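Local coordinates for transcriptional regulator (Streptococcus thermophilus LMD-9, PDB 5JUF), which probably activates transcription of competence genes as an RNPP-family quorum sensor that pairs a helix-turn-helix DNA-binding domain with a tetratricopeptide-like domain, at residues Tyr168-Leu173 with Lys182-Ile187. Residues are numbered along the deposited sequence; the frame is centred on the assembly and turned at random.
Sequences YYFFHL and KLFERI
The hydroxyl of Y169 reaches the partner helix and lies among carbons of its backbone and side chains: OH is 3.3 Å from CA of F184 and 3.6 Å from CG of L183, without a hydrogen bond between the segments. Helices 160-173 and 181-192 form an antiparallel helical hairpin in the ComR tetratricopeptide region, the building plan of TPR-like folds. Their local axes lie 12.3 Å apart, a wide spacing that a tyrosine is long enough to span, carrying its hydroxyl to F184. With CG anti to the backbone N (chi1 159°), the ring points toward the partner helix, where L183 CD2 meets CE1 on one flank and I187 CG1 meets CE2 on the other. The ring also stacks with F149 of helix 139-152, which ties the hairpin to the preceding helix.

The apolar ring of F170 suits a buried place between F184, I187 and helix 200-219 (A212, I213, L216). It brings CE1 to 3.6 Å from CE1 of F184, near the plane of the F184 ring and at its edge. The two ring planes stand at 83°. L216 touches both phenylalanines. Branched I187 packs against both Y169 and F170, its CG2 lying 4.0 Å from CZ of F170. H172 makes no contact with 182-187; its ND1 donates a 2.8 Å hydrogen bond to O of Y168, on the opposite face of that carbonyl from its own backbone N, and its NE2 bonds E142. L173 adds one methyl to the seam, CD1 resting 3.7 Å from CD1 of F184.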
loop_
_atom_site.group_PDB
_atom_site.type_symbol
_atom_site.label_atom_id
_atom_site.label_comp_id
_atom_site.label_asym_id
_atom_site.label_seq_id
_atom_site.Cartn_x
_atom_site.Cartn_y
_atom_site.Cartn_z
ATOM N N TYR A 168 0.911 -3.944 2.761
ATOM C CA TYR A 168 0.757 -4.536 4.088
ATOM C C TYR A 168 0.658 -6.058 4.012
ATOM O O TYR A 168 1.119 -6.754 4.925
ATOM C CB TYR A 168 -0.472 -3.949 4.785
ATOM C CG TYR A 168 -0.449 -4.027 6.295
ATOM C CD1 TYR A 168 0.646 -3.569 7.009
ATOM C CD2 TYR A 168 -1.535 -4.518 7.003
ATOM C CE1 TYR A 168 0.672 -3.601 8.399
ATOM C CE2 TYR A 168 -1.527 -4.558 8.415
ATOM C CZ TYR A 168 -0.410 -4.104 9.101
ATOM O OH TYR A 168 -0.369 -4.125 10.486
ATOM N N TYR A 169 0.067 -6.583 2.932
ATOM C CA TYR A 169 0.091 -8.023 2.672
ATOM C C TYR A 169 1.525 -8.538 2.519
ATOM O O TYR A 169 1.907 -9.539 3.142
ATOM C CB TYR A 169 -0.748 -8.328 1.432
ATOM C CG TYR A 169 -0.451 -9.646 0.725
ATOM C CD1 TYR A 169 -0.636 -10.870 1.364
ATOM C CD2 TYR A 169 -0.008 -9.659 -0.592
ATOM C CE1 TYR A 169 -0.379 -12.072 0.709
ATOM C CE2 TYR A 169 0.251 -10.866 -1.254
ATOM C CZ TYR A 169 0.057 -12.065 -0.589
ATOM O OH TYR A 169 0.301 -13.254 -1.239
ATOM N N PHE A 170 2.350 -7.846 1.730
ATOM C CA PHE A 170 3.759 -8.249 1.624
ATOM C C PHE A 170 4.456 -8.195 2.984
ATOM O O PHE A 170 5.296 -9.051 3.297
ATOM C CB PHE A 170 4.491 -7.364 0.609
ATOM C CG PHE A 170 4.001 -7.517 -0.804
ATOM C CD1 PHE A 170 3.460 -8.719 -1.240
ATOM C CD2 PHE A 170 4.068 -6.456 -1.693
ATOM C CE1 PHE A 170 3.003 -8.862 -2.540
ATOM C CE2 PHE A 170 3.608 -6.600 -2.995
ATOM C CZ PHE A 170 3.081 -7.797 -3.415
ATOM N N PHE A 171 4.105 -7.199 3.809
ATOM C CA PHE A 171 4.611 -7.106 5.181
ATOM C C PHE A 171 4.256 -8.353 5.994
ATOM O O PHE A 171 5.067 -8.821 6.802
ATOM C CB PHE A 171 4.047 -5.823 5.816
ATOM C CG PHE A 171 4.647 -5.443 7.162
ATOM C CD1 PHE A 171 5.971 -5.015 7.264
ATOM C CD2 PHE A 171 3.852 -5.421 8.304
ATOM C CE1 PHE A 171 6.498 -4.628 8.489
ATOM C CE2 PHE A 171 4.371 -5.024 9.537
ATOM C CZ PHE A 171 5.701 -4.638 9.628
ATOM N N HIS A 172 3.058 -8.923 5.786
ATOM C CA HIS A 172 2.717 -10.187 6.453
ATOM C C HIS A 172 3.621 -11.331 5.997
ATOM O O HIS A 172 3.836 -12.293 6.746
ATOM C CB HIS A 172 1.259 -10.591 6.185
ATOM C CG HIS A 172 0.243 -9.824 6.976
ATOM N ND1 HIS A 172 0.051 -8.467 6.832
ATOM C CD2 HIS A 172 -0.670 -10.238 7.887
ATOM C CE1 HIS A 172 -0.927 -8.075 7.630
ATOM N NE2 HIS A 172 -1.380 -9.130 8.283
ATOM N N LEU A 173 4.139 -11.263 4.775
ATOM C CA LEU A 173 4.935 -12.357 4.228
ATOM C C LEU A 173 6.414 -12.264 4.579
ATOM O O LEU A 173 7.154 -13.220 4.316
ATOM C CB LEU A 173 4.794 -12.409 2.704
ATOM C CG LEU A 173 3.395 -12.631 2.133
ATOM C CD1 LEU A 173 3.501 -12.851 0.624
ATOM C CD2 LEU A 173 2.690 -13.790 2.812
ATOM N N LYS A 182 -0.090 -19.508 -4.620
ATOM C CA LYS A 182 -1.011 -19.127 -5.688
ATOM C C LYS A 182 -1.551 -17.710 -5.492
ATOM O O LYS A 182 -1.664 -16.948 -6.457
ATOM C CB LYS A 182 -2.162 -20.127 -5.778
ATOM C CG LYS A 182 -1.748 -21.494 -6.309
ATOM C CD LYS A 182 -2.948 -22.347 -6.683
ATOM C CE LYS A 182 -2.505 -23.673 -7.294
ATOM N NZ LYS A 182 -3.657 -24.539 -7.679
ATOM N N LEU A 183 -1.909 -17.348 -4.261
ATOM C CA LEU A 183 -2.297 -15.965 -3.983
ATOM C C LEU A 183 -1.167 -14.988 -4.310
ATOM O O LEU A 183 -1.400 -13.919 -4.895
ATOM C CB LEU A 183 -2.701 -15.821 -2.521
ATOM C CG LEU A 183 -3.005 -14.389 -2.066
ATOM C CD1 LEU A 183 -4.205 -13.859 -2.838
ATOM C CD2 LEU A 183 -3.254 -14.362 -0.560
ATOM N N PHE A 184 0.062 -15.321 -3.916
ATOM C CA PHE A 184 1.177 -14.410 -4.150
ATOM C C PHE A 184 1.379 -14.181 -5.643
ATOM O O PHE A 184 1.517 -13.035 -6.098
ATOM C CB PHE A 184 2.438 -14.964 -3.477
ATOM C CG PHE A 184 3.651 -14.068 -3.581
ATOM C CD1 PHE A 184 3.637 -12.778 -3.081
ATOM C CD2 PHE A 184 4.825 -14.544 -4.139
ATOM C CE1 PHE A 184 4.762 -11.972 -3.167
ATOM C CE2 PHE A 184 5.951 -13.747 -4.219
ATOM C CZ PHE A 184 5.921 -12.462 -3.733
ATOM N N GLU A 185 1.357 -15.265 -6.430
ATOM C CA GLU A 185 1.508 -15.145 -7.878
ATOM C C GLU A 185 0.393 -14.305 -8.486
ATOM O O GLU A 185 0.633 -13.509 -9.399
ATOM C CB GLU A 185 1.524 -16.532 -8.523
ATOM C CG GLU A 185 2.766 -17.359 -8.215
ATOM C CD GLU A 185 4.025 -16.784 -8.832
ATOM O OE1 GLU A 185 5.128 -17.120 -8.353
ATOM O OE2 GLU A 185 3.912 -15.998 -9.796
ATOM N N ARG A 186 -0.841 -14.509 -8.021
ATOM C CA ARG A 186 -1.970 -13.724 -8.500
ATOM C C ARG A 186 -1.777 -12.241 -8.202
ATOM O O ARG A 186 -1.970 -11.392 -9.078
ATOM C CB ARG A 186 -3.254 -14.243 -7.857
ATOM C CG ARG A 186 -4.532 -13.616 -8.374
ATOM C CD ARG A 186 -5.749 -14.395 -7.855
ATOM N NE ARG A 186 -6.441 -13.700 -6.769
ATOM C CZ ARG A 186 -7.174 -14.308 -5.841
ATOM N NH1 ARG A 186 -7.771 -13.600 -4.897
ATOM N NH2 ARG A 186 -7.296 -15.627 -5.844
ATOM N N ILE A 187 -1.390 -11.910 -6.967
ATOM C CA ILE A 187 -1.143 -10.511 -6.619
ATOM C C ILE A 187 0.013 -9.946 -7.440
ATOM O O ILE A 187 -0.077 -8.832 -7.971
ATOM C CB ILE A 187 -0.885 -10.371 -5.108
ATOM C CG1 ILE A 187 -2.104 -10.817 -4.301
ATOM C CG2 ILE A 187 -0.540 -8.910 -4.732
ATOM C CD1 ILE A 187 -3.317 -9.918 -4.459
#